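Local coordinates for protein guanine nucleotide exchange factor SRM1 (Saccharomyces cerevisiae, PDB 3OF7) that promotes the exchange of GDP for GTP on the small GTPases GSP1 and GSP2, binds chromatin and controls RNA metabolism and nuclear transport, at residues L44-K49 against L126-S131; Q208-K213 against K260-G265; H268-T273 against R316-G321. One frame throughout, in Å; residues are numbered along the deposited sequence.

Contact 1 (L44-K49 against L126-S131)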
loop_
_atom_site.group_PDB
_atom_site.type_symbol
_atom_site.label_atom_id
_atom_site.label_comp_id
_atom_site.label_asym_id
_atom_site.label_seq_id
_atom_site.Cartn_x
_atom_site.Cartn_y
_atom_site.Cartn_z
ATOM N N LEU A 44 -8.253 7.699 -15.494
ATOM C CA LEU A 44 -8.426 8.989 -16.157
ATOM C C LEU A 44 -9.193 8.832 -17.477
ATOM O O LEU A 44 -9.138 9.695 -18.356
ATOM C CB LEU A 44 -7.074 9.678 -16.356
ATOM C CG LEU A 44 -6.388 10.187 -15.079
ATOM C CD1 LEU A 44 -4.943 10.579 -15.356
ATOM C CD2 LEU A 44 -7.140 11.346 -14.429
ATOM N N GLY A 45 -9.921 7.724 -17.595
ATOM C CA GLY A 45 -10.744 7.468 -18.770
ATOM C C GLY A 45 -10.002 6.781 -19.906
ATOM O O GLY A 45 -8.811 6.465 -19.782
ATOM N N PRO A 46 -10.713 6.549 -21.027
ATOM C CA PRO A 46 -10.291 5.662 -22.119
ATOM C C PRO A 46 -9.264 6.205 -23.111
ATOM O O PRO A 46 -8.643 5.412 -23.821
ATOM C CB PRO A 46 -11.607 5.374 -22.857
ATOM C CG PRO A 46 -12.453 6.566 -22.599
ATOM C CD PRO A 46 -12.105 7.009 -21.196
ATOM N N LEU A 47 -9.088 7.525 -23.166
ATOM C CA LEU A 47 -8.256 8.159 -24.204
ATOM C C LEU A 47 -6.783 7.780 -24.105
ATOM O O LEU A 47 -6.225 7.726 -23.003
ATOM C CB LEU A 47 -8.411 9.684 -24.173
ATOM C CG LEU A 47 -9.788 10.297 -24.449
ATOM C CD1 LEU A 47 -9.734 11.819 -24.304
ATOM C CD2 LEU A 47 -10.333 9.899 -25.825
ATOM N N ALA A 48 -6.159 7.529 -25.259
ATOM C CA ALA A 48 -4.774 7.052 -25.321
ATOM C C ALA A 48 -3.803 7.988 -24.607
ATOM O O ALA A 48 -2.921 7.532 -23.888
ATOM C CB ALA A 48 -4.333 6.826 -26.774
ATOM N N LYS A 49 -3.979 9.294 -24.802
ATOM C CA LYS A 49 -3.157 10.313 -24.139
ATOM C C LYS A 49 -3.204 10.198 -22.609
ATOM O O LYS A 49 -2.275 10.623 -21.923
ATOM C CB LYS A 49 -3.598 11.720 -24.570
ATOM C CG LYS A 49 -5.095 11.993 -24.371
ATOM C CD LYS A 49 -5.528 13.378 -24.845
ATOM C CE LYS A 49 -5.593 14.377 -23.697
ATOM N NZ LYS A 49 -6.508 15.526 -23.998
ATOM N N LEU A 126 -8.475 2.568 -24.217
ATOM C CA LEU A 126 -8.724 1.708 -23.060
ATOM C C LEU A 126 -10.208 1.375 -22.928
ATOM O O LEU A 126 -11.062 2.112 -23.438
ATOM C CB LEU A 126 -8.234 2.391 -21.777
ATOM C CG LEU A 126 -6.749 2.748 -21.666
ATOM C CD1 LEU A 126 -6.486 3.477 -20.355
ATOM C CD2 LEU A 126 -5.877 1.499 -21.779
ATOM N N ASN A 127 -10.514 0.267 -22.251
ATOM C CA ASN A 127 -11.896 -0.071 -21.914
ATOM C C ASN A 127 -12.468 1.082 -21.085
ATOM O O ASN A 127 -11.872 1.487 -20.078
ATOM C CB ASN A 127 -11.931 -1.408 -21.148
ATOM C CG ASN A 127 -13.350 -1.922 -20.884
ATOM O OD1 ASN A 127 -13.791 -2.899 -21.497
ATOM N ND2 ASN A 127 -14.050 -1.293 -19.946
ATOM N N GLU A 128 -13.600 1.632 -21.525
ATOM C CA GLU A 128 -14.148 2.848 -20.907
ATOM C C GLU A 128 -14.639 2.614 -19.483
ATOM O O GLU A 128 -14.420 3.444 -18.604
ATOM C CB GLU A 128 -15.268 3.470 -21.751
ATOM C CG GLU A 128 -15.514 4.946 -21.409
ATOM C CD GLU A 128 -16.764 5.520 -22.046
ATOM O OE1 GLU A 128 -17.045 5.199 -23.222
ATOM O OE2 GLU A 128 -17.459 6.307 -21.370
ATOM N N LEU A 129 -15.310 1.490 -19.266
ATOM C CA LEU A 129 -15.833 1.182 -17.947
ATOM C C LEU A 129 -14.721 0.942 -16.911
ATOM O O LEU A 129 -14.833 1.390 -15.771
ATOM C CB LEU A 129 -16.824 0.015 -18.019
ATOM C CG LEU A 129 -18.122 0.320 -18.789
ATOM C CD1 LEU A 129 -18.931 -0.948 -19.031
ATOM C CD2 LEU A 129 -18.967 1.375 -18.066
ATOM N N GLU A 130 -13.651 0.262 -17.319
ATOM C CA GLU A 130 -12.536 -0.062 -16.416
ATOM C C GLU A 130 -11.672 1.151 -16.104
ATOM O O GLU A 130 -11.194 1.305 -14.981
ATOM C CB GLU A 130 -11.656 -1.165 -17.006
ATOM C CG GLU A 130 -12.280 -2.545 -16.998
ATOM C CD GLU A 130 -11.453 -3.563 -17.766
ATOM O OE1 GLU A 130 -10.435 -4.051 -17.228
ATOM O OE2 GLU A 130 -11.838 -3.889 -18.911
ATOM N N SER A 131 -11.464 2.004 -17.104
ATOM C CA SER A 131 -10.624 3.192 -16.944
ATOM C C SER A 131 -11.370 4.390 -16.340
ATOM O O SER A 131 -10.761 5.428 -16.054
ATOM C CB SER A 131 -9.963 3.573 -18.276
ATOM O OG SER A 131 -10.929 3.936 -19.246
#
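Gly45 and Ser131 meet backbone to backbone at the buried end of this contact. The amide N of Gly45 donates to Ser131 O at 2.9 Å. Packing is close here: Ser131 OG stands 3.1 Å from Gly45 C, against the peptide that leads into Pro46, and Ser131 CB lies 3.5 Å from Gly45 O. The hydroxyl's own bond runs back within its segment, to Asn127 O at 2.8 Å. Its first torsion, 64°, sets OG between the backbone N and the carbonyl carbon, from where it can reach that carbonyl. Ser131 N bonds to the same oxygen from the opposite face, so one carbonyl is gripped from both sides and the turn 127-131 is closed. Gly45 has a positive phi of 87° with an extended psi, and a beta carbon there would collide with Pro46 CD.

The outer side is looser. Pro46 and Glu128 lie side by side and point the same way, their closest atoms being Pro46 CG and Glu128 CG at 3.7 Å; this is aliphatic contact, and Glu128 is exposed. Past the proline ring, Leu126 N bonds to Pro46 O, 2.9 Å away, while the leucine side chain turns toward the glycine carbonyl, CD1 3.8 Å from Gly45 O.

Far out from the propeller centre, this contact joins the loop between strands 30-34 and 52-53, in the first RCC1 repeat, to the short helix 128-131 of the second, just ahead of strand 134-135. Cys40 of the first loop touches both Leu126 and Ser131, and Glu130 reaches back to Asn94, beyond strand 88-92.

Contact 2 (Q208-K213 against K260-G265)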
loop_
_atom_site.group_PDB
_atom_site.type_symbol
_atom_site.label_atom_id
_atom_site.label_comp_id
_atom_site.label_asym_id
_atom_site.label_seq_id
_atom_site.Cartn_x
_atom_site.Cartn_y
_atom_site.Cartn_z
ATOM N N GLN A 208 -7.911 -4.197 11.254
ATOM C CA GLN A 208 -6.970 -3.663 10.264
ATOM C C GLN A 208 -6.639 -4.658 9.156
ATOM O O GLN A 208 -6.571 -5.870 9.394
ATOM C CB GLN A 208 -5.675 -3.206 10.933
ATOM C CG GLN A 208 -4.837 -2.271 10.055
ATOM C CD GLN A 208 -3.410 -2.116 10.519
ATOM O OE1 GLN A 208 -2.950 -2.797 11.442
ATOM N NE2 GLN A 208 -2.687 -1.213 9.871
ATOM N N LEU A 209 -6.418 -4.122 7.958
ATOM C CA LEU A 209 -6.017 -4.920 6.795
ATOM C C LEU A 209 -4.604 -4.553 6.360
ATOM O O LEU A 209 -4.163 -3.421 6.582
ATOM C CB LEU A 209 -6.984 -4.685 5.632
ATOM C CG LEU A 209 -8.490 -4.681 5.906
ATOM C CD1 LEU A 209 -9.267 -4.275 4.660
ATOM C CD2 LEU A 209 -8.974 -6.051 6.388
ATOM N N ALA A 210 -3.897 -5.503 5.749
ATOM C CA ALA A 210 -2.616 -5.195 5.082
ATOM C C ALA A 210 -2.473 -6.028 3.801
ATOM O O ALA A 210 -2.178 -7.228 3.876
ATOM C CB ALA A 210 -1.431 -5.434 6.025
ATOM N N PRO A 211 -2.701 -5.401 2.626
ATOM C CA PRO A 211 -2.618 -6.120 1.355
ATOM C C PRO A 211 -1.196 -6.298 0.834
ATOM O O PRO A 211 -0.362 -5.398 0.952
ATOM C CB PRO A 211 -3.405 -5.230 0.391
ATOM C CG PRO A 211 -3.270 -3.845 0.956
ATOM C CD PRO A 211 -3.193 -4.017 2.453
ATOM N N GLY A 212 -0.921 -7.468 0.274
ATOM C CA GLY A 212 0.338 -7.677 -0.438
ATOM C C GLY A 212 0.088 -7.721 -1.928
ATOM O O GLY A 212 -0.819 -7.060 -2.432
ATOM N N LYS A 213 0.880 -8.525 -2.633
ATOM C CA LYS A 213 0.694 -8.725 -4.069
ATOM C C LYS A 213 -0.407 -9.751 -4.336
ATOM O O LYS A 213 -1.339 -9.486 -5.088
ATOM C CB LYS A 213 2.001 -9.176 -4.724
ATOM C CG LYS A 213 1.882 -9.518 -6.206
ATOM C CD LYS A 213 3.159 -10.177 -6.721
ATOM C CE LYS A 213 3.047 -10.509 -8.201
ATOM N NZ LYS A 213 3.116 -9.297 -9.070
ATOM N N LYS A 260 -0.259 -4.959 17.316
ATOM C CA LYS A 260 -1.108 -3.765 17.275
ATOM C C LYS A 260 -1.149 -3.098 15.900
ATOM O O LYS A 260 -1.984 -2.228 15.652
ATOM C CB LYS A 260 -0.714 -2.754 18.362
ATOM C CG LYS A 260 0.693 -2.174 18.269
ATOM C CD LYS A 260 0.758 -0.859 19.042
ATOM C CE LYS A 260 2.144 -0.244 19.011
ATOM N NZ LYS A 260 3.076 -0.977 19.901
ATOM N N TYR A 261 -0.250 -3.506 15.008
ATOM C CA TYR A 261 -0.190 -2.917 13.677
ATOM C C TYR A 261 0.415 -3.898 12.687
ATOM O O TYR A 261 1.430 -4.531 12.970
ATOM C CB TYR A 261 0.628 -1.621 13.712
ATOM C CG TYR A 261 0.903 -0.987 12.357
ATOM C CD1 TYR A 261 -0.053 -0.185 11.731
ATOM C CD2 TYR A 261 2.131 -1.172 11.719
ATOM C CE1 TYR A 261 0.204 0.412 10.483
ATOM C CE2 TYR A 261 2.402 -0.586 10.480
ATOM C CZ TYR A 261 1.433 0.209 9.870
ATOM O OH TYR A 261 1.699 0.781 8.649
ATOM N N ILE A 262 -0.209 -4.005 11.522
ATOM C CA ILE A 262 0.322 -4.849 10.446
ATOM C C ILE A 262 0.547 -4.024 9.178
ATOM O O ILE A 262 -0.167 -3.053 8.919
ATOM C CB ILE A 262 -0.586 -6.065 10.145
ATOM C CG1 ILE A 262 -2.039 -5.631 9.933
ATOM C CG2 ILE A 262 -0.490 -7.123 11.271
ATOM C CD1 ILE A 262 -2.922 -6.700 9.291
ATOM N N ALA A 263 1.548 -4.416 8.399
ATOM C CA ALA A 263 1.801 -3.810 7.098
ATOM C C ALA A 263 2.385 -4.894 6.224
ATOM O O ALA A 263 2.946 -5.870 6.738
ATOM C CB ALA A 263 2.769 -2.639 7.221
ATOM N N SER A 264 2.266 -4.727 4.909
ATOM C CA SER A 264 2.736 -5.744 3.983
ATOM C C SER A 264 3.374 -5.121 2.750
ATOM O O SER A 264 2.867 -4.127 2.221
ATOM C CB SER A 264 1.569 -6.648 3.579
ATOM O OG SER A 264 2.035 -7.760 2.837
ATOM N N GLY A 265 4.504 -5.685 2.329
ATOM C CA GLY A 265 5.014 -5.492 0.973
ATOM C C GLY A 265 4.366 -6.522 0.056
ATOM O O GLY A 265 3.348 -7.134 0.415
HETATM O O HOH W 1 -1.375 -2.177 6.613
HETATM O O HOH W 2 0.105 -2.863 1.699
#
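Gln208 reaches across to the neighbouring strand with its carboxamide lying against Tyr261 and Ile262. CG is anti to the backbone N (chi1 -163°) and the chain stays extended beyond it, which carries the amide the full width of the gap. There OE1 accepts the backbone N-H of Ile262 at 3.0 Å in a fairly straight bond, 165° at the hydrogen, although the donor is tilted from the amide plane. The other end of the group, NE2, stands 3.4 Å from CE1 of Tyr261, the amide and ring planes being turned 40° from each other; NE2 also bonds to Tyr23 OH, so both ends of the amide are held and its rotation is fixed.

Gln208 and Ile262 slide past each other in opposite directions. Ile262 CG1 passes close to OE1, and its CD1 ends 3.8 Å from CB of Ala210. The Ala210 methyl also meets CA of Ala263, while further along Ser264 CB sits 3.5 Å from Pro211 O. Just past the strand ends, Gly212 CA makes a C-H...O contact with Gly265 O at 3.2 Å, and a beta carbon on Gly212 would clash with that oxygen.

The strands run nearly parallel; water bridges their carbonyls, and the segments share no direct backbone-to-backbone hydrogen bond. One water donates to Leu209 O and to Ile262 O, the latter at 2.7 Å; a second probably bridges Pro211 O and Ser264 O.

Innermost strands of successive blades thus meet carbonyl to carbonyl, the first water supplying the protons that its two carbonyls lack. The glutamine, donor and acceptor in one flat group, serves as the direct polar tie from blade to blade, satisfying a main-chain N-H at the blade's edge.

Contact 3 (H268-T273 against R316-G321)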
loop_
_atom_site.group_PDB
_atom_site.type_symbol
_atom_site.label_atom_id
_atom_site.label_comp_id
_atom_site.label_asym_id
_atom_site.label_seq_id
_atom_site.Cartn_x
_atom_site.Cartn_y
_atom_site.Cartn_z
ATOM N N HIS A 268 6.440 -9.912 1.372
ATOM C CA HIS A 268 6.977 -9.881 2.733
ATOM C C HIS A 268 6.085 -9.009 3.600
ATOM O O HIS A 268 5.311 -8.192 3.079
ATOM C CB HIS A 268 8.432 -9.398 2.764
ATOM C CG HIS A 268 8.624 -7.995 2.274
ATOM N ND1 HIS A 268 9.066 -6.975 3.091
ATOM C CD2 HIS A 268 8.452 -7.447 1.048
ATOM C CE1 HIS A 268 9.152 -5.857 2.390
ATOM N NE2 HIS A 268 8.786 -6.118 1.148
ATOM N N CYS A 269 6.195 -9.175 4.915
ATOM C CA CYS A 269 5.198 -8.634 5.827
ATOM C C CYS A 269 5.825 -8.102 7.103
ATOM O O CYS A 269 6.939 -8.480 7.461
ATOM C CB CYS A 269 4.189 -9.726 6.189
ATOM S SG CYS A 269 3.478 -10.589 4.779
ATOM N N PHE A 270 5.085 -7.234 7.783
ATOM C CA PHE A 270 5.523 -6.632 9.034
ATOM C C PHE A 270 4.431 -6.695 10.081
ATOM O O PHE A 270 3.239 -6.566 9.769
ATOM C CB PHE A 270 5.919 -5.174 8.819
ATOM C CG PHE A 270 7.143 -5.008 7.995
ATOM C CD1 PHE A 270 8.394 -5.008 8.592
ATOM C CD2 PHE A 270 7.048 -4.878 6.610
ATOM C CE1 PHE A 270 9.538 -4.874 7.831
ATOM C CE2 PHE A 270 8.190 -4.738 5.842
ATOM C CZ PHE A 270 9.432 -4.738 6.448
ATOM N N ALA A 271 4.851 -6.890 11.328
ATOM C CA ALA A 271 3.946 -6.797 12.466
ATOM C C ALA A 271 4.650 -6.072 13.609
ATOM O O ALA A 271 5.823 -6.324 13.894
ATOM C CB ALA A 271 3.477 -8.172 12.898
ATOM N N LEU A 272 3.934 -5.147 14.237
ATOM C CA LEU A 272 4.452 -4.417 15.388
ATOM C C LEU A 272 3.662 -4.872 16.607
ATOM O O LEU A 272 2.432 -4.845 16.593
ATOM C CB LEU A 272 4.301 -2.904 15.175
ATOM C CG LEU A 272 4.701 -1.926 16.287
ATOM C CD1 LEU A 272 6.200 -1.953 16.562
ATOM C CD2 LEU A 272 4.259 -0.511 15.900
ATOM N N THR A 273 4.370 -5.308 17.647
ATOM C CA THR A 273 3.710 -5.860 18.832
ATOM C C THR A 273 3.338 -4.760 19.817
ATOM O O THR A 273 3.804 -3.626 19.698
ATOM C CB THR A 273 4.586 -6.909 19.565
ATOM O OG1 THR A 273 5.835 -6.315 19.946
ATOM C CG2 THR A 273 4.832 -8.120 18.680
ATOM N N ARG A 316 5.448 4.662 13.498
ATOM C CA ARG A 316 4.172 5.256 13.129
ATOM C C ARG A 316 3.484 4.414 12.054
ATOM O O ARG A 316 2.322 4.024 12.202
ATOM C CB ARG A 316 4.391 6.688 12.647
ATOM C CG ARG A 316 3.150 7.435 12.180
ATOM C CD ARG A 316 3.535 8.897 12.057
ATOM N NE ARG A 316 2.619 9.721 11.276
ATOM C CZ ARG A 316 1.513 10.284 11.753
ATOM N NH1 ARG A 316 1.145 10.081 13.015
ATOM N NH2 ARG A 316 0.766 11.042 10.962
ATOM N N SER A 317 4.208 4.113 10.980
ATOM C CA SER A 317 3.647 3.336 9.881
ATOM C C SER A 317 4.751 2.751 9.019
ATOM O O SER A 317 5.916 3.144 9.117
ATOM C CB SER A 317 2.718 4.202 9.020
ATOM O OG SER A 317 3.432 5.281 8.449
ATOM N N ILE A 318 4.366 1.806 8.175
ATOM C CA ILE A 318 5.300 1.138 7.292
ATOM C C ILE A 318 4.665 1.045 5.907
ATOM O O ILE A 318 3.467 0.835 5.789
ATOM C CB ILE A 318 5.622 -0.288 7.808
ATOM C CG1 ILE A 318 6.257 -0.240 9.205
ATOM C CG2 ILE A 318 6.538 -1.030 6.828
ATOM C CD1 ILE A 318 6.162 -1.557 9.936
ATOM N N ALA A 319 5.469 1.231 4.865
ATOM C CA ALA A 319 5.035 0.944 3.511
ATOM C C ALA A 319 6.105 0.087 2.875
ATOM O O ALA A 319 7.292 0.283 3.142
ATOM C CB ALA A 319 4.843 2.237 2.722
ATOM N N ALA A 320 5.708 -0.852 2.024
ATOM C CA ALA A 320 6.699 -1.708 1.365
ATOM C C ALA A 320 6.280 -2.106 -0.043
ATOM O O ALA A 320 5.095 -2.288 -0.315
ATOM C CB ALA A 320 7.001 -2.957 2.228
ATOM N N GLY A 321 7.262 -2.237 -0.933
ATOM C CA GLY A 321 7.014 -2.641 -2.311
ATOM C C GLY A 321 7.407 -4.076 -2.582
ATOM O O GLY A 321 7.278 -4.927 -1.708
#
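Phe270 and Ile318 form the apolar middle of this buried contact, their side chains crossing at about a right angle. The two branches of the isoleucine divide the work. Ile318 CG2 sits over one face of the ring, 4.2 Å from the Phe270 centroid and 24° off the ring normal, a CH-pi contact offset toward the rim. Ile318 CD1 reaches instead to the root of the aromatic side chain, 3.8 Å from Phe270 CB. With CG2 anti to the backbone N and CG1 anti to the carbonyl carbon, both branches can bear on the phenylalanine together. Beyond them Ala320 CB touches both rings, 4.2 Å from Phe270 CE2 and closer to the imidazole, 3.6 Å from His268 CE1.

The polar part belongs to His268. Its ring is swung toward the other strand by a first torsion of 62°, and NE2 donates a weak bond to Gly321 O, 3.4 Å long and bent to 138° at the hydrogen; the oxygen lies at the ring's edge, near its plane. A leucine in its place would probably leave Gly321 O without this donor, having no N-H to offer.

No backbone pairing links the strands: their axes run antiparallel but stay 8.7 Å apart, so the gap is bridged by side chains, one of them reaching a backbone carbonyl. Strand 268-273 is the second of its blade and strand 315-320 the innermost of the next. Ser325 of strand 324-329 also touches both rings and Ala320. Face-to-face packing of this kind between radially arranged antiparallel sheets of successive blades is characteristic of the RCC1 beta-propeller.

Along the chain the three contacts follow in series, each closing before the next opens, and all lie in the RCC1-like domain. Contact 1 belongs to the periphery: its centre is 30 Å from that of contact 2 and 33 Å from that of contact 3, and it touches neither. Contacts 2 and 3 lie near the propeller's middle, centres 7 Å apart, and share a four-stranded sheet in which strands 259-264 and 268-273 are neighbours, probably bonded between Ala263 O and Phe270 N. That blade therefore meets one neighbour through 208-213 and the next through 316-321. Together the contacts tie successive RCC1 repeats both at the rim and near the axis.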